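Local atomic coordinates of FAD-binding oxidoreductase (Gulosibacter chungangensis, PDB entry 7PBG), a protein that oxidises 4-ethylphenol and probably related 4-alkylphenols with a covalently bound FAD cofactor, dehydrogenating the alkyl side chain toward 4-vinylphenol. Residues 37-42 with 54-60; 257-262 with 341-345; 321-325 with 374-378. All coordinates share one frame; numbering follows the deposited sequence.

Contact 1: 37-42 with 54-60; sequences TVSEYD and KGSAVIW
The indole of Trp60 donates NE1-H to Tyr41 OH at 3.0 Å, a nearly straight bond (161° at the hydrogen) that lies close to the indole plane. The same hydroxyl is hydrogen-bonded to His106 ND1, so two ring nitrogens fix the end of the phenol. Val58 CG2 sits over the middle of the Tyr41 ring, 3.9 Å from the centroid and 13° off the normal, a CH-pi contact, while Val58 CG1 approaches Tyr41 CE2 at 3.8 Å. With CG1 between the backbone N and the carbonyl carbon (chi1 65°), Val58 turns both methyls to this ring. Beside Val58, Thr37 CG2 lies 3.8 Å from Trp60 CH2, and Val38 CG2 packs on Ala57 CA, also at 3.8 Å. The Asp42 carboxylate crosses the Lys54 chain, OD2 being 3.2 Å from CD; Asp42 OD2 forms a salt bridge with Arg4, and Lys54 NZ is hydrogen-bonded to Gly50 O. A water bridges Asp42 OD1 and Gly55 N, 2.8 Å from each. These contacts lay the end of helix 35-39 and the turn after it against strand 57-59, between strands 31-32 and 103-106 in the mixed sheet of the FAD-binding domain.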
ATOM      1  N   THR A  37      33.551 -13.969 -15.524  1.00 27.11           N
ATOM      2  CA  THR A  37      32.086 -14.084 -15.317  1.00 27.03           C
ATOM      3  C   THR A  37      31.654 -13.275 -14.086  1.00 24.42           C
ATOM      4  O   THR A  37      30.681 -12.506 -14.211  1.00 26.15           O
ATOM      5  CB  THR A  37      31.595 -15.520 -15.131  1.00 29.57           C
ATOM      6  OG1 THR A  37      32.008 -16.299 -16.254  1.00 34.77           O
ATOM      7  CG2 THR A  37      30.082 -15.568 -15.037  1.00 27.72           C
ATOM      8  N   VAL A  38      32.342 -13.399 -12.963  1.00 22.32           N
ATOM      9  CA  VAL A  38      31.876 -12.685 -11.738  1.00 23.27           C
ATOM     10  C   VAL A  38      32.007 -11.162 -11.904  1.00 25.15           C
ATOM     11  O   VAL A  38      31.142 -10.430 -11.379  1.00 24.08           O
ATOM     12  CB  VAL A  38      32.551 -13.196 -10.465  1.00 25.12           C
ATOM     13  CG1 VAL A  38      32.010 -12.519  -9.217  1.00 25.77           C
ATOM     14  CG2 VAL A  38      32.414 -14.704 -10.338  1.00 24.06           C
ATOM     15  N   SER A  39      33.026 -10.677 -12.624  1.00 22.80           N
ATOM     16  CA  SER A  39      33.333  -9.233 -12.738  1.00 23.42           C
ATOM     17  C   SER A  39      32.210  -8.522 -13.483  1.00 23.41           C
ATOM     18  O   SER A  39      32.051  -7.314 -13.261  1.00 22.42           O
ATOM     19  CB  SER A  39      34.694  -8.973 -13.394  1.00 24.68           C
ATOM     20  OG  SER A  39      34.740  -9.494 -14.703  1.00 25.26           O
ATOM     21  N   GLU A  40      31.487  -9.251 -14.327  1.00 24.07           N
ATOM     22  CA  GLU A  40      30.264  -8.752 -15.008  1.00 25.88           C
ATOM     23  C   GLU A  40      29.288  -8.182 -13.957  1.00 22.74           C
ATOM     24  O   GLU A  40      28.437  -7.341 -14.324  1.00 22.99           O
ATOM     25  CB  GLU A  40      29.623  -9.893 -15.784  1.00 33.05           C
ATOM     26  CG  GLU A  40      28.445  -9.487 -16.644  1.00 40.06           C
ATOM     27  CD  GLU A  40      28.039 -10.554 -17.660  1.00 52.04           C
ATOM     28  OE1 GLU A  40      28.947 -11.152 -18.300  1.00 60.45           O
ATOM     29  OE2 GLU A  40      26.820 -10.803 -17.811  1.00 60.15           O
ATOM     30  N   TYR A  41      29.338  -8.693 -12.736  1.00 21.67           N
ATOM     31  CA  TYR A  41      28.326  -8.397 -11.678  1.00 20.52           C
ATOM     32  C   TYR A  41      28.886  -7.351 -10.716  1.00 19.41           C
ATOM     33  O   TYR A  41      28.196  -7.018  -9.745  1.00 19.30           O
ATOM     34  CB  TYR A  41      27.848  -9.685 -10.988  1.00 21.53           C
ATOM     35  CG  TYR A  41      27.013 -10.553 -11.878  1.00 20.02           C
ATOM     36  CD1 TYR A  41      25.649 -10.362 -11.997  1.00 21.23           C
ATOM     37  CD2 TYR A  41      27.619 -11.486 -12.710  1.00 19.80           C
ATOM     38  CE1 TYR A  41      24.874 -11.169 -12.817  1.00 23.71           C
ATOM     39  CE2 TYR A  41      26.863 -12.289 -13.537  1.00 23.91           C
ATOM     40  CZ  TYR A  41      25.488 -12.128 -13.603  1.00 23.30           C
ATOM     41  OH  TYR A  41      24.747 -12.915 -14.447  1.00 23.10           O
ATOM     42  N   ASP A  42      30.116  -6.873 -10.912  1.00 22.00           N
ATOM     43  CA  ASP A  42      30.599  -5.685 -10.161  1.00 19.97           C
ATOM     44  C   ASP A  42      29.795  -4.441 -10.604  1.00 18.86           C
ATOM     45  O   ASP A  42      29.273  -4.396 -11.721  1.00 20.14           O
ATOM     46  CB  ASP A  42      32.091  -5.452 -10.406  1.00 23.22           C
ATOM     47  CG  ASP A  42      32.984  -6.575  -9.890  1.00 24.54           C
ATOM     48  OD1 ASP A  42      32.502  -7.405  -9.060  1.00 23.85           O
ATOM     49  OD2 ASP A  42      34.170  -6.583 -10.311  1.00 25.67           O
ATOM     50  N   LYS A  54      32.483  -6.113  -3.966  1.00 22.48           N
ATOM     51  CA  LYS A  54      32.835  -7.104  -5.028  1.00 24.28           C
ATOM     52  C   LYS A  54      32.402  -8.496  -4.577  1.00 21.80           C
ATOM     53  O   LYS A  54      33.004  -9.048  -3.606  1.00 21.91           O
ATOM     54  CB  LYS A  54      34.319  -7.037  -5.414  1.00 26.75           C
ATOM     55  CG  LYS A  54      34.786  -5.671  -5.902  1.00 32.54           C
ATOM     56  CD  LYS A  54      34.674  -5.439  -7.338  1.00 35.37           C
ATOM     57  CE  LYS A  54      35.167  -4.064  -7.752  1.00 37.82           C
ATOM     58  NZ  LYS A  54      36.643  -4.033  -7.900  1.00 38.71           N
ATOM     59  N   GLY A  55      31.478  -9.119  -5.324  1.00 21.87           N
ATOM     60  CA  GLY A  55      31.014 -10.476  -4.999  1.00 21.31           C
ATOM     61  C   GLY A  55      32.086 -11.521  -5.312  1.00 23.03           C
ATOM     62  O   GLY A  55      33.029 -11.219  -6.095  1.00 23.54           O
ATOM     63  N   SER A  56      31.933 -12.718  -4.749  1.00 26.07           N
ATOM     64  CA  SER A  56      32.907 -13.835  -4.822  1.00 22.30           C
ATOM     65  C   SER A  56      32.537 -14.774  -5.949  1.00 24.46           C
ATOM     66  O   SER A  56      33.424 -15.502  -6.451  1.00 25.14           O
ATOM     67  CB  SER A  56      32.947 -14.605  -3.552  1.00 23.27           C
ATOM     68  OG  SER A  56      31.628 -15.036  -3.181  1.00 22.72           O
ATOM     69  N   ALA A  57      31.245 -14.861  -6.255  1.00 22.04           N
ATOM     70  CA  ALA A  57      30.730 -15.915  -7.132  1.00 21.61           C
ATOM     71  C   ALA A  57      29.353 -15.454  -7.579  1.00 22.08           C
ATOM     72  O   ALA A  57      28.763 -14.573  -6.911  1.00 20.03           O
ATOM     73  CB  ALA A  57      30.667 -17.237  -6.410  1.00 22.22           C
ATOM     74  N   VAL A  58      28.913 -16.021  -8.672  1.00 19.79           N
ATOM     75  CA  VAL A  58      27.513 -15.825  -9.116  1.00 19.56           C
ATOM     76  C   VAL A  58      26.904 -17.173  -9.405  1.00 22.05           C
ATOM     77  O   VAL A  58      27.567 -18.047  -9.985  1.00 22.58           O
ATOM     78  CB  VAL A  58      27.411 -14.835 -10.289  1.00 22.02           C
ATOM     79  CG1 VAL A  58      28.081 -15.315 -11.584  1.00 22.61           C
ATOM     80  CG2 VAL A  58      25.959 -14.526 -10.542  1.00 22.35           C
ATOM     81  N   ILE A  59      25.644 -17.318  -9.001  1.00 21.94           N
ATOM     82  CA  ILE A  59      24.861 -18.546  -9.236  1.00 22.11           C
ATOM     83  C   ILE A  59      23.620 -18.137 -10.022  1.00 21.92           C
ATOM     84  O   ILE A  59      22.990 -17.128  -9.684  1.00 23.19           O
ATOM     85  CB  ILE A  59      24.481 -19.222  -7.912  1.00 23.58           C
ATOM     86  CG1 ILE A  59      25.710 -19.527  -7.054  1.00 24.91           C
ATOM     87  CG2 ILE A  59      23.634 -20.452  -8.193  1.00 23.74           C
ATOM     88  CD1 ILE A  59      25.394 -20.118  -5.694  1.00 24.36           C
ATOM     89  N   TRP A  60      23.288 -18.954 -10.999  1.00 22.90           N
ATOM     90  CA  TRP A  60      22.097 -18.810 -11.851  1.00 22.43           C
ATOM     91  C   TRP A  60      21.104 -19.888 -11.468  1.00 21.29           C
ATOM     92  O   TRP A  60      21.039 -20.956 -12.082  1.00 22.12           O
ATOM     93  CB  TRP A  60      22.551 -18.931 -13.306  1.00 22.47           C
ATOM     94  CG  TRP A  60      23.480 -17.839 -13.701  1.00 22.52           C
ATOM     95  CD1 TRP A  60      23.365 -16.517 -13.415  1.00 22.94           C
ATOM     96  CD2 TRP A  60      24.671 -17.975 -14.493  1.00 23.37           C
ATOM     97  NE1 TRP A  60      24.394 -15.812 -13.986  1.00 23.82           N
ATOM     98  CE2 TRP A  60      25.212 -16.674 -14.652  1.00 24.57           C
ATOM     99  CE3 TRP A  60      25.315 -19.063 -15.092  1.00 25.17           C
ATOM    100  CZ2 TRP A  60      26.391 -16.433 -15.350  1.00 25.81           C
ATOM    101  CZ3 TRP A  60      26.473 -18.821 -15.804  1.00 25.53           C
ATOM    102  CH2 TRP A  60      26.979 -17.523 -15.947  1.00 25.87           C
TER
HETATM  103  O   HOH W   1      30.255  -8.056  -7.561  1.00 22.20           O

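Contact 2: 257-262 with 341-345; sequences AIMETT and AYLQI
Thr262 OG1 takes part in two short hydrogen bonds: it accepts from Tyr342 OH at 2.7 Å and donates to Ile258 O, one turn back in its own helix. The contact joins two helices, 255-266 and the end of 328-342, packed beside each other on the large antiparallel sheet, with Phe249 of strand 241-249 touching Ile258, Tyr342 and Ile345. Ile258 O receives the backbone N-H of Thr262 on one face of its carbonyl plane and OG1 on the other, the hydroxyl standing 38° out of that plane. With OG1 beside the backbone N (chi1 -58°), Thr262 can serve both partners at once. A valine in place of Thr262 would probably leave the phenol hydroxyl of Tyr342 without its acceptor and the ring less firmly set. Thr261 meets the same ring differently: its CG2 lies over one face in a CH-pi contact, 4.0 Å from the centroid, displaced toward the rim, and also touches Ala341 CB at 3.7 Å. Thr261 OG1 turns back to Ala257 O at 2.6 Å. At the close of the type I turn from Tyr342 to Ile345, the CD1 methyl of Ile345 reaches Ala257 CB at 3.8 Å and Ile258 CG1 at 4.2 Å.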
ATOM      1  N   ALA A 257       7.057  28.683  -9.645  1.00 16.47           N
ATOM      2  CA  ALA A 257       5.708  28.765 -10.200  1.00 17.76           C
ATOM      3  C   ALA A 257       5.299  27.439 -10.860  1.00 16.14           C
ATOM      4  O   ALA A 257       4.066  27.117 -10.888  1.00 17.93           O
ATOM      5  CB  ALA A 257       5.601  29.895 -11.165  1.00 17.14           C
ATOM      6  N   ILE A 258       6.242  26.777 -11.520  1.00 18.96           N
ATOM      7  CA  ILE A 258       5.918  25.486 -12.152  1.00 17.89           C
ATOM      8  C   ILE A 258       5.402  24.524 -11.075  1.00 17.14           C
ATOM      9  O   ILE A 258       4.375  23.908 -11.267  1.00 18.43           O
ATOM     10  CB  ILE A 258       7.092  24.883 -12.900  1.00 18.68           C
ATOM     11  CG1 ILE A 258       7.552  25.780 -14.060  1.00 17.29           C
ATOM     12  CG2 ILE A 258       6.738  23.457 -13.292  1.00 19.81           C
ATOM     13  CD1 ILE A 258       8.932  25.400 -14.626  1.00 17.92           C
ATOM     14  N   MET A 259       6.114  24.409  -9.948  1.00 16.50           N
ATOM     15  CA  MET A 259       5.763  23.404  -8.950  1.00 19.11           C
ATOM     16  C   MET A 259       4.431  23.824  -8.291  1.00 20.14           C
ATOM     17  O   MET A 259       3.588  22.961  -8.082  1.00 20.05           O
ATOM     18  CB  MET A 259       6.872  23.239  -7.901  1.00 19.41           C
ATOM     19  CG  MET A 259       8.202  22.818  -8.441  1.00 19.09           C
ATOM     20  SD  MET A 259       8.208  21.460  -9.633  1.00 23.15           S
ATOM     21  CE  MET A 259       7.559  20.171  -8.573  1.00 23.54           C
ATOM     22  N   GLU A 260       4.233  25.126  -8.013  1.00 19.27           N
ATOM     23  CA  GLU A 260       3.033  25.588  -7.309  1.00 20.41           C
ATOM     24  C   GLU A 260       1.839  25.497  -8.263  1.00 20.82           C
ATOM     25  O   GLU A 260       0.736  25.337  -7.761  1.00 21.04           O
ATOM     26  CB  GLU A 260       3.238  26.977  -6.742  1.00 20.95           C
ATOM     27  CG  GLU A 260       4.218  26.983  -5.599  1.00 22.21           C
ATOM     28  CD  GLU A 260       3.747  26.377  -4.286  1.00 25.16           C
ATOM     29  OE1 GLU A 260       2.531  26.155  -4.125  1.00 27.45           O
ATOM     30  OE2 GLU A 260       4.591  26.185  -3.398  1.00 26.18           O
ATOM     31  N   THR A 261       2.043  25.548  -9.584  1.00 19.70           N
ATOM     32  CA  THR A 261       0.939  25.360 -10.551  1.00 19.32           C
ATOM     33  C   THR A 261       0.553  23.874 -10.634  1.00 18.62           C
ATOM     34  O   THR A 261      -0.657  23.536 -10.726  1.00 20.12           O
ATOM     35  CB  THR A 261       1.278  25.902 -11.943  1.00 19.87           C
ATOM     36  OG1 THR A 261       1.582  27.287 -11.776  1.00 16.47           O
ATOM     37  CG2 THR A 261       0.156  25.750 -12.948  1.00 21.19           C
ATOM     38  N   THR A 262       1.546  23.012 -10.548  1.00 18.82           N
ATOM     39  CA  THR A 262       1.401  21.548 -10.713  1.00 19.39           C
ATOM     40  C   THR A 262       0.546  20.960  -9.569  1.00 20.11           C
ATOM     41  O   THR A 262      -0.358  20.204  -9.827  1.00 19.34           O
ATOM     42  CB  THR A 262       2.772  20.859 -10.768  1.00 19.19           C
ATOM     43  OG1 THR A 262       3.543  21.391 -11.851  1.00 18.49           O
ATOM     44  CG2 THR A 262       2.582  19.369 -10.879  1.00 18.55           C
ATOM     45  N   ALA A 341      -3.444  26.791 -17.382  1.00 20.99           N
ATOM     46  CA  ALA A 341      -2.738  26.997 -16.102  1.00 21.26           C
ATOM     47  C   ALA A 341      -1.276  27.408 -16.330  1.00 20.37           C
ATOM     48  O   ALA A 341      -0.842  28.441 -15.794  1.00 20.78           O
ATOM     49  CB  ALA A 341      -2.815  25.774 -15.207  1.00 19.58           C
ATOM     50  N   TYR A 342      -0.526  26.631 -17.097  1.00 20.04           N
ATOM     51  CA  TYR A 342       0.927  26.769 -17.220  1.00 19.35           C
ATOM     52  C   TYR A 342       1.270  27.956 -18.126  1.00 16.77           C
ATOM     53  O   TYR A 342       2.339  28.549 -17.961  1.00 19.00           O
ATOM     54  CB  TYR A 342       1.521  25.457 -17.692  1.00 19.90           C
ATOM     55  CG  TYR A 342       1.598  24.370 -16.653  1.00 18.69           C
ATOM     56  CD1 TYR A 342       2.572  24.429 -15.674  1.00 18.87           C
ATOM     57  CD2 TYR A 342       0.736  23.289 -16.684  1.00 17.58           C
ATOM     58  CE1 TYR A 342       2.702  23.415 -14.734  1.00 18.31           C
ATOM     59  CE2 TYR A 342       0.858  22.250 -15.775  1.00 18.57           C
ATOM     60  CZ  TYR A 342       1.862  22.308 -14.825  1.00 18.88           C
ATOM     61  OH  TYR A 342       1.890  21.232 -14.010  1.00 18.76           O
ATOM     62  N   LEU A 343       0.387  28.291 -19.067  1.00 19.94           N
ATOM     63  CA  LEU A 343       0.693  29.364 -20.040  1.00 20.18           C
ATOM     64  C   LEU A 343       0.521  30.727 -19.376  1.00 23.29           C
ATOM     65  O   LEU A 343       0.968  31.694 -20.009  1.00 24.47           O
ATOM     66  CB  LEU A 343      -0.142  29.272 -21.315  1.00 22.04           C
ATOM     67  CG  LEU A 343       0.205  28.168 -22.318  1.00 25.36           C
ATOM     68  CD1 LEU A 343      -0.609  28.378 -23.568  1.00 25.96           C
ATOM     69  CD2 LEU A 343       1.661  28.096 -22.665  1.00 26.99           C
ATOM     70  N   GLN A 344       0.010  30.791 -18.146  1.00 20.56           N
ATOM     71  CA  GLN A 344       0.046  32.063 -17.372  1.00 22.20           C
ATOM     72  C   GLN A 344       1.460  32.383 -16.881  1.00 23.21           C
ATOM     73  O   GLN A 344       1.658  33.512 -16.393  1.00 25.28           O
ATOM     74  CB  GLN A 344      -0.920  32.048 -16.208  1.00 20.89           C
ATOM     75  CG  GLN A 344      -2.367  32.003 -16.641  1.00 23.63           C
ATOM     76  CD  GLN A 344      -3.212  32.491 -15.500  1.00 28.87           C
ATOM     77  OE1 GLN A 344      -3.143  31.913 -14.429  1.00 28.97           O
ATOM     78  NE2 GLN A 344      -3.983  33.555 -15.710  1.00 32.08           N
ATOM     79  N   ILE A 345       2.386  31.427 -16.919  1.00 20.37           N
ATOM     80  CA  ILE A 345       3.814  31.712 -16.629  1.00 21.20           C
ATOM     81  C   ILE A 345       4.400  32.399 -17.845  1.00 23.42           C
ATOM     82  O   ILE A 345       4.439  31.808 -18.918  1.00 20.93           O
ATOM     83  CB  ILE A 345       4.567  30.452 -16.212  1.00 18.84           C
ATOM     84  CG1 ILE A 345       3.885  29.857 -14.979  1.00 20.89           C
ATOM     85  CG2 ILE A 345       6.043  30.754 -15.992  1.00 19.27           C
ATOM     86  CD1 ILE A 345       4.461  28.523 -14.509  1.00 20.24           C
TER

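Contact 3: 321-325 with 374-378; sequences YGTCY and LNTGV
Asn375 presents its amide edge-on to Thr323: ND2 donates to OG1 at 2.8 Å with 155° at the hydrogen, and OG1 lies in the amide plane. The two side chains cross at a slant, so that Thr323 CB also comes within 3.7 Å of Asn375 CB. With chi2 near zero (-5°), OD1 of Asn375 eclipses CA and ND2 points away from the helix backbone, toward the strand; from there it also donates to a water at 3.0 Å, and that water in turn donates to Tyr321 O. Thr323 OG1 has a further hydrogen-bond partner in Ser244 OG on the adjacent strand 241-249.

Strand 318-326, which carries Thr323, is an inner strand of the eight-stranded antiparallel sheet. Asn375 stands at the end of helix 363-375, which closes in a Schellman motif: Gly377 takes the positive phi of the C-prime position, its N bonding to Leu374 O, while Val378 N bonds to Glu373 O.

Two residues along the strand from Thr323, Tyr325 meets the backbone carbonyl of the same asparagine. Its OH donates to Asn375 O at 2.6 Å, tilted somewhat from the carbonyl plane with a C=O...O angle of 135°, while the oxygen it reaches lies in the plane of the phenol ring, at its edge. Thr323 CG2 covers one face of that ring, 3.6 Å above the plane and offset toward the rim. Asn375 also touches Tyr169, an FAD-binding residue, side chains about 3 Å apart.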
ATOM      1  N   TYR A 321       6.771  17.421 -18.781  1.00 17.11           N
ATOM      2  CA  TYR A 321       6.151  16.390 -19.623  1.00 17.20           C
ATOM      3  C   TYR A 321       5.027  15.715 -18.844  1.00 16.60           C
ATOM      4  O   TYR A 321       5.232  15.317 -17.691  1.00 17.86           O
ATOM      5  CB  TYR A 321       7.183  15.343 -20.032  1.00 17.34           C
ATOM      6  CG  TYR A 321       8.260  15.870 -20.939  1.00 16.86           C
ATOM      7  CD1 TYR A 321       8.016  16.073 -22.293  1.00 16.89           C
ATOM      8  CD2 TYR A 321       9.525  16.149 -20.457  1.00 17.93           C
ATOM      9  CE1 TYR A 321       9.011  16.532 -23.135  1.00 18.11           C
ATOM     10  CE2 TYR A 321      10.501  16.669 -21.276  1.00 18.78           C
ATOM     11  CZ  TYR A 321      10.262  16.823 -22.625  1.00 17.94           C
ATOM     12  OH  TYR A 321      11.271  17.300 -23.400  1.00 19.02           O
ATOM     13  N   GLY A 322       3.886  15.548 -19.493  1.00 17.52           N
ATOM     14  CA  GLY A 322       2.726  14.835 -18.971  1.00 17.78           C
ATOM     15  C   GLY A 322       1.929  14.144 -20.071  1.00 20.10           C
ATOM     16  O   GLY A 322       2.220  14.320 -21.266  1.00 18.80           O
ATOM     17  N   THR A 323       0.897  13.434 -19.643  1.00 18.53           N
ATOM     18  CA  THR A 323      -0.023  12.685 -20.525  1.00 18.07           C
ATOM     19  C   THR A 323      -1.425  12.666 -19.920  1.00 19.79           C
ATOM     20  O   THR A 323      -1.605  12.607 -18.697  1.00 18.96           O
ATOM     21  CB  THR A 323       0.519  11.282 -20.807  1.00 18.37           C
ATOM     22  OG1 THR A 323       1.843  11.372 -21.312  1.00 18.09           O
ATOM     23  CG2 THR A 323      -0.384  10.513 -21.754  1.00 19.47           C
ATOM     24  N   CYS A 324      -2.413  12.817 -20.785  1.00 18.94           N
ATOM     25  CA  CYS A 324      -3.842  12.689 -20.476  1.00 17.92           C
ATOM     26  C   CYS A 324      -4.356  11.391 -21.106  1.00 17.35           C
ATOM     27  O   CYS A 324      -3.869  10.937 -22.209  1.00 21.17           O
ATOM     28  CB  CYS A 324      -4.584  13.904 -21.002  1.00 21.01           C
ATOM     29  SG  CYS A 324      -4.265  15.361 -19.973  1.00 22.80           S
ATOM     30  N   TYR A 325      -5.275  10.772 -20.396  1.00 17.68           N
ATOM     31  CA  TYR A 325      -5.794   9.408 -20.690  1.00 18.26           C
ATOM     32  C   TYR A 325      -7.308   9.447 -20.716  1.00 17.44           C
ATOM     33  O   TYR A 325      -7.905   9.975 -19.761  1.00 19.51           O
ATOM     34  CB  TYR A 325      -5.365   8.404 -19.620  1.00 19.23           C
ATOM     35  CG  TYR A 325      -3.882   8.388 -19.361  1.00 19.30           C
ATOM     36  CD1 TYR A 325      -3.068   7.429 -19.933  1.00 19.95           C
ATOM     37  CD2 TYR A 325      -3.273   9.373 -18.603  1.00 18.24           C
ATOM     38  CE1 TYR A 325      -1.700   7.393 -19.712  1.00 18.66           C
ATOM     39  CE2 TYR A 325      -1.904   9.374 -18.413  1.00 18.45           C
ATOM     40  CZ  TYR A 325      -1.106   8.359 -18.934  1.00 18.38           C
ATOM     41  OH  TYR A 325       0.263   8.383 -18.733  1.00 18.85           O
ATOM     42  N   LEU A 374       6.954   6.285 -22.782  1.00 18.91           N
ATOM     43  CA  LEU A 374       6.957   5.766 -21.388  1.00 20.07           C
ATOM     44  C   LEU A 374       5.562   5.950 -20.793  1.00 18.73           C
ATOM     45  O   LEU A 374       5.107   5.056 -20.063  1.00 18.39           O
ATOM     46  CB  LEU A 374       7.995   6.488 -20.528  1.00 17.95           C
ATOM     47  CG  LEU A 374       9.437   6.279 -20.958  1.00 21.39           C
ATOM     48  CD1 LEU A 374      10.360   7.008 -20.042  1.00 20.54           C
ATOM     49  CD2 LEU A 374       9.838   4.809 -21.032  1.00 19.79           C
ATOM     50  N   ASN A 375       4.946   7.099 -21.039  1.00 17.65           N
ATOM     51  CA  ASN A 375       3.670   7.490 -20.381  1.00 18.19           C
ATOM     52  C   ASN A 375       2.504   6.684 -20.950  1.00 18.85           C
ATOM     53  O   ASN A 375       1.423   6.711 -20.340  1.00 18.88           O
ATOM     54  CB  ASN A 375       3.340   8.980 -20.472  1.00 18.34           C
ATOM     55  CG  ASN A 375       4.404   9.807 -19.819  1.00 19.88           C
ATOM     56  OD1 ASN A 375       5.348   9.249 -19.222  1.00 17.88           O
ATOM     57  ND2 ASN A 375       4.231  11.115 -19.909  1.00 22.38           N
ATOM     58  N   THR A 376       2.702   6.057 -22.109  1.00 19.02           N
ATOM     59  CA  THR A 376       1.646   5.233 -22.737  1.00 20.27           C
ATOM     60  C   THR A 376       1.974   3.742 -22.632  1.00 18.22           C
ATOM     61  O   THR A 376       1.326   2.950 -23.313  1.00 21.61           O
ATOM     62  CB  THR A 376       1.368   5.655 -24.183  1.00 21.41           C
ATOM     63  OG1 THR A 376       2.533   5.512 -24.996  1.00 18.97           O
ATOM     64  CG2 THR A 376       0.813   7.059 -24.276  1.00 22.65           C
ATOM     65  N   GLY A 377       2.984   3.380 -21.842  1.00 16.61           N
ATOM     66  CA  GLY A 377       3.289   1.991 -21.539  1.00 18.00           C
ATOM     67  C   GLY A 377       4.220   1.349 -22.551  1.00 18.23           C
ATOM     68  O   GLY A 377       4.349   0.128 -22.507  1.00 20.22           O
ATOM     69  N   VAL A 378       4.884   2.136 -23.391  1.00 19.31           N
ATOM     70  CA  VAL A 378       5.832   1.624 -24.412  1.00 18.23           C
ATOM     71  C   VAL A 378       7.224   1.851 -23.885  1.00 17.63           C
ATOM     72  O   VAL A 378       7.679   2.989 -23.783  1.00 21.82           O
ATOM     73  CB  VAL A 378       5.662   2.321 -25.754  1.00 20.07           C
ATOM     74  CG1 VAL A 378       6.658   1.762 -26.775  1.00 21.26           C
ATOM     75  CG2 VAL A 378       4.252   2.192 -26.237  1.00 20.82           C
TER
HETATM   76  O   HOH W   2       5.597  12.571 -17.633  1.00 19.96           O

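Contacts 2 and 3 share a side of the chain's centre, their centres 20 Å apart and nearest atoms about 8 Å apart. They are linked by sequence, since strand 318-326 of contact 3 runs into helix 328-342 of contact 2, and their segments alternate along the chain. Contact 1 closes earlier in the chain and lies on the opposite side of the centre, its own centre 48 Å from that of contact 2 and 37 Å from that of contact 3. Contacts 1 and 3 approach the cofactor from different domains: the side chains of Tyr41 and Asn375 each lie about 9 Å from FAD. Contact 2 lies away from the FAD site.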